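Local coordinates for ESX-1 secretion system protein eccD1 (PDB 4KV2), which forms part of the mycobacterial ESX-1 type VII secretion system, which delivers virulence factors such as EsxA and EsxB to host cells, and contributes a ubiquitin-like domain to it, at residues 8-13 / 17-22; 32-37 / 61-66. All blocks are in the same frame, centred on the assembly; numbering follows the deposited sequence.

Contact 1. Residues 8-13 / 17-22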
# COMPACT_ATOMS: atom_id res chain seq x y z
N VAL A 8 4.61 8.09 -7.66
CA VAL A 8 3.58 9.04 -8.01
C VAL A 8 3.47 10.07 -6.91
O VAL A 8 3.90 9.82 -5.77
CB VAL A 8 2.20 8.39 -8.27
CG1 VAL A 8 2.31 7.32 -9.36
CG2 VAL A 8 1.60 7.83 -7.00
N THR A 9 2.94 11.24 -7.25
CA THR A 9 2.69 12.27 -6.28
C THR A 9 1.18 12.50 -6.30
O THR A 9 0.62 12.76 -7.36
CB THR A 9 3.42 13.56 -6.66
OG1 THR A 9 4.84 13.35 -6.66
CG2 THR A 9 3.05 14.67 -5.70
N ILE A 10 0.55 12.42 -5.14
CA ILE A 10 -0.87 12.70 -5.01
C ILE A 10 -1.07 14.16 -4.62
O ILE A 10 -0.53 14.61 -3.60
CB ILE A 10 -1.53 11.83 -3.90
CG1 ILE A 10 -1.28 10.35 -4.16
CG2 ILE A 10 -3.02 12.15 -3.79
CD1 ILE A 10 -1.67 9.85 -5.54
N LEU A 11 -1.85 14.87 -5.41
CA LEU A 11 -2.29 16.24 -5.09
C LEU A 11 -3.62 16.23 -4.32
O LEU A 11 -4.60 15.73 -4.81
CB LEU A 11 -2.50 17.02 -6.39
CG LEU A 11 -2.83 18.52 -6.31
CD1 LEU A 11 -1.79 19.30 -5.51
CD2 LEU A 11 -2.94 19.05 -7.72
N THR A 12 -3.63 16.82 -3.13
CA THR A 12 -4.82 16.99 -2.31
C THR A 12 -4.88 18.48 -1.98
O THR A 12 -4.20 18.96 -1.07
CB THR A 12 -4.77 16.15 -1.02
OG1 THR A 12 -4.46 14.79 -1.32
CG2 THR A 12 -6.10 16.18 -0.33
N GLY A 13 -5.69 19.22 -2.74
CA GLY A 13 -5.76 20.67 -2.65
C GLY A 13 -4.41 21.24 -3.05
O GLY A 13 -4.02 21.14 -4.21
N THR A 17 1.74 14.73 -1.86
CA THR A 17 2.26 13.62 -1.10
C THR A 17 2.88 12.57 -2.03
O THR A 17 2.18 11.96 -2.85
CB THR A 17 1.15 12.97 -0.24
OG1 THR A 17 0.49 13.98 0.55
CG2 THR A 17 1.74 11.94 0.67
N ASP A 18 4.18 12.32 -1.88
CA ASP A 18 4.85 11.34 -2.74
C ASP A 18 4.58 9.94 -2.23
O ASP A 18 4.76 9.69 -1.04
CB ASP A 18 6.35 11.60 -2.82
CG ASP A 18 6.69 12.88 -3.56
OD1 ASP A 18 5.77 13.58 -4.06
OD2 ASP A 18 7.89 13.22 -3.64
N LEU A 19 4.17 9.04 -3.14
CA LEU A 19 3.95 7.61 -2.82
C LEU A 19 4.75 6.71 -3.75
O LEU A 19 5.18 7.14 -4.82
CB LEU A 19 2.47 7.23 -2.99
CG LEU A 19 1.44 8.06 -2.23
CD1 LEU A 19 0.06 7.55 -2.63
CD2 LEU A 19 1.65 7.95 -0.71
N VAL A 20 4.94 5.47 -3.32
CA VAL A 20 5.51 4.41 -4.16
C VAL A 20 4.45 3.32 -4.26
O VAL A 20 4.10 2.72 -3.25
CB VAL A 20 6.78 3.82 -3.55
CG1 VAL A 20 7.37 2.74 -4.44
CG2 VAL A 20 7.82 4.92 -3.30
N LEU A 21 3.95 3.08 -5.46
CA LEU A 21 2.83 2.19 -5.68
C LEU A 21 3.24 1.06 -6.59
O LEU A 21 4.15 1.21 -7.39
CB LEU A 21 1.67 2.96 -6.31
CG LEU A 21 1.12 4.13 -5.50
CD1 LEU A 21 0.02 4.86 -6.25
CD2 LEU A 21 0.65 3.63 -4.14
N PRO A 22 2.54 -0.08 -6.50
CA PRO A 22 2.81 -1.16 -7.46
C PRO A 22 2.51 -0.73 -8.89
O PRO A 22 1.38 -0.22 -9.18
CB PRO A 22 1.83 -2.25 -7.05
CG PRO A 22 1.30 -1.87 -5.71
CD PRO A 22 1.44 -0.38 -5.59
O HOH W 1 -1.62 14.72 -0.93
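T9 and D18 sit directly across from each other, CA to CA 4.2 Å, as a non-hydrogen-bonded antiparallel pair, and their side chains do the work that the backbone does not do at this position. They run side by side in the same direction, and T9 OG1 donates to D18 OD1 over 2.8 Å, reaching the oxygen from above the carboxylate plane, 55° out of it. With chi1 at -63°, OG1 of T9 lies beside its own backbone N while CG2 is swung close to the same OD1. On either side of this rung the backbone pairs properly: L19 N to V8 O is 2.8 Å and nearly straight, V8 N returns the bond to L19 O, and I10 and T17 exchange another two.

The strands are the two arms of the N-terminal beta hairpin of a ubiquitin-like fold, with 15-22 at the edge of the sheet and 5-12 inside it, hydrogen-bonded through T9 and L11 to strand 86-91.

V8, I10, T17 and L19 share the other face of the hairpin. V8 CG2, wedged between its own N and carbonyl carbon, is pressed 3.4 Å from L21 CD1, and I10 CG1 lies 3.5 Å from L19 CD1; both are tight for carbon pairs. A water at the turn end of the hairpin, just past the I10-T17 pair, donates to I10 O at 2.9 Å and also bonds T12 OG1 and T17 OG1, tying three polar atoms together. L38 of helix 31-41 packs against both I10 and T17, and M3 of the second subunit reaches T17 and L19.

Contact 2. Residues 32-37 / 61-66; sequences DDTVAV and WAFARP
V35 meets W61 through both of its methyls. From CB, which is directed toward the 61-66 segment, the side chain forks over the indole. CG2 comes down on one face of the ring, 3.8 Å from W61 CG, and stands 4.0 Å from the centroid of the five-membered ring, only 18° off the ring normal, which makes this a CH-pi contact. The other branch, CG1, extends anti to the backbone N of V35 (chi1 168°) and meets the nitrogen side of the indole, 4.0 Å from W61 NE1 and almost as close to CE2. The two methyls thus share the five-membered ring between them, with the valine crossing the tryptophan at about a right angle.

One residue earlier on the helix, T34 turns its CG2 to F63, 4.1 Å from CZ. The methyl comes to the edge of the phenyl ring, near its plane, so the two aromatic residues are met in different ways, W61 over a face and F63 at its rim. The hydroxyl of T34 reaches back to Y30 O, the residue just before the helix, and is hydrogen-bonded there. A water completes the link on the more polar flank: it donates to D32 OD1 at 2.9 Å and accepts from W61 N at 3.0 Å.

In this ubiquitin-like domain, helix 31-41 lies across the sheet, and the contact joins it to the edge strand 62-64 and to W61 just ahead of it. V35 and F63 both pack on L90 of the neighbouring strand 86-91, I31 of the helix touches W61 and F63, and from strand 15-22, L19 packs on T34 and L21 on F63.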
# COMPACT_ATOMS: atom_id res chain seq x y z
N ASP A 32 -8.04 1.26 -1.99
CA ASP A 32 -8.80 1.54 -0.77
C ASP A 32 -7.87 1.80 0.43
O ASP A 32 -8.06 2.74 1.18
CB ASP A 32 -9.80 0.43 -0.48
CG ASP A 32 -10.97 0.45 -1.46
OD1 ASP A 32 -11.52 1.55 -1.79
OD2 ASP A 32 -11.37 -0.65 -1.85
N ASP A 33 -6.84 0.98 0.58
CA ASP A 33 -5.87 1.21 1.65
C ASP A 33 -4.96 2.44 1.36
O ASP A 33 -4.48 3.07 2.31
CB ASP A 33 -5.07 -0.06 1.95
CG ASP A 33 -5.85 -1.11 2.79
OD1 ASP A 33 -7.06 -0.92 3.09
OD2 ASP A 33 -5.26 -2.14 3.17
N THR A 34 -4.77 2.81 0.09
CA THR A 34 -4.09 4.07 -0.28
C THR A 34 -4.86 5.26 0.27
O THR A 34 -4.29 6.17 0.89
CB THR A 34 -3.88 4.21 -1.82
OG1 THR A 34 -3.08 3.13 -2.30
CG2 THR A 34 -3.20 5.49 -2.21
N VAL A 35 -6.17 5.25 0.06
CA VAL A 35 -7.03 6.31 0.56
C VAL A 35 -6.92 6.34 2.08
O VAL A 35 -6.79 7.40 2.69
CB VAL A 35 -8.51 6.10 0.11
CG1 VAL A 35 -9.44 7.03 0.87
CG2 VAL A 35 -8.64 6.29 -1.38
N ALA A 36 -6.94 5.16 2.70
CA ALA A 36 -6.91 5.08 4.15
C ALA A 36 -5.60 5.63 4.74
O ALA A 36 -5.59 6.37 5.73
CB ALA A 36 -7.17 3.66 4.58
N VAL A 37 -4.49 5.26 4.11
CA VAL A 37 -3.15 5.75 4.50
C VAL A 37 -3.07 7.27 4.36
O VAL A 37 -2.62 7.96 5.29
CB VAL A 37 -2.05 5.05 3.66
CG1 VAL A 37 -0.71 5.76 3.83
CG2 VAL A 37 -1.96 3.59 4.06
N TRP A 61 -13.77 5.01 -5.12
CA TRP A 61 -12.52 5.77 -5.31
C TRP A 61 -11.73 5.29 -6.53
O TRP A 61 -11.69 4.10 -6.82
CB TRP A 61 -11.62 5.65 -4.08
CG TRP A 61 -12.11 6.43 -2.89
CD1 TRP A 61 -12.70 5.93 -1.79
CD2 TRP A 61 -12.03 7.84 -2.71
NE1 TRP A 61 -12.99 6.94 -0.90
CE2 TRP A 61 -12.61 8.13 -1.46
CE3 TRP A 61 -11.53 8.89 -3.49
CZ2 TRP A 61 -12.68 9.44 -0.95
CZ3 TRP A 61 -11.61 10.21 -2.98
CH2 TRP A 61 -12.18 10.46 -1.72
N ALA A 62 -11.08 6.22 -7.23
CA ALA A 62 -10.17 5.88 -8.34
C ALA A 62 -9.11 6.96 -8.39
O ALA A 62 -9.26 8.02 -7.77
CB ALA A 62 -10.91 5.80 -9.66
N PHE A 63 -8.02 6.66 -9.10
CA PHE A 63 -6.99 7.64 -9.40
C PHE A 63 -7.36 8.37 -10.68
O PHE A 63 -8.02 7.81 -11.57
CB PHE A 63 -5.66 6.98 -9.63
CG PHE A 63 -5.10 6.29 -8.42
CD1 PHE A 63 -4.47 7.02 -7.42
CD2 PHE A 63 -5.20 4.91 -8.27
CE1 PHE A 63 -3.92 6.38 -6.31
CE2 PHE A 63 -4.66 4.27 -7.16
CZ PHE A 63 -4.01 5.01 -6.18
N ALA A 64 -6.95 9.63 -10.76
CA ALA A 64 -7.15 10.42 -11.95
C ALA A 64 -6.01 11.39 -12.11
O ALA A 64 -5.47 11.92 -11.13
CB ALA A 64 -8.46 11.18 -11.88
N ARG A 65 -5.62 11.63 -13.35
CA ARG A 65 -4.75 12.76 -13.62
C ARG A 65 -5.54 14.04 -13.32
O ARG A 65 -6.74 14.05 -13.52
CB ARG A 65 -4.27 12.72 -15.06
CG ARG A 65 -3.20 11.66 -15.25
CD ARG A 65 -2.58 11.78 -16.62
NE ARG A 65 -1.64 10.71 -16.92
CZ ARG A 65 -1.94 9.54 -17.49
NH1 ARG A 65 -3.19 9.24 -17.85
NH2 ARG A 65 -0.96 8.67 -17.73
N PRO A 66 -4.88 15.09 -12.81
CA PRO A 66 -5.68 16.24 -12.34
C PRO A 66 -6.66 16.79 -13.37
O PRO A 66 -6.26 17.14 -14.48
CB PRO A 66 -4.61 17.28 -11.99
CG PRO A 66 -3.40 16.49 -11.64
CD PRO A 66 -3.44 15.30 -12.56
O HOH W 2 -13.77 2.61 -3.25

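Contacts 1 and 2 lie about 9 Å apart, centre to centre, and meet in the core between helix 31-41 and the sheet. Contact 1 builds the hairpin at one margin of the sheet; contact 2 ties the helix to strand 62-64 at the other margin, with strand 86-91 between. T34 is one joint, its CG2 lying 3.9 Å from L19 CD1. F63 is another: its CZ is 4.0 Å from L21 CD1, and its CE1 is 4.2 Å from I10 CD1. Along the chain the hairpin closes before the helix begins. Both contacts also border the second subunit, where V20 packs on its counterpart and D33 OD2 bonds to D33 N of that chain.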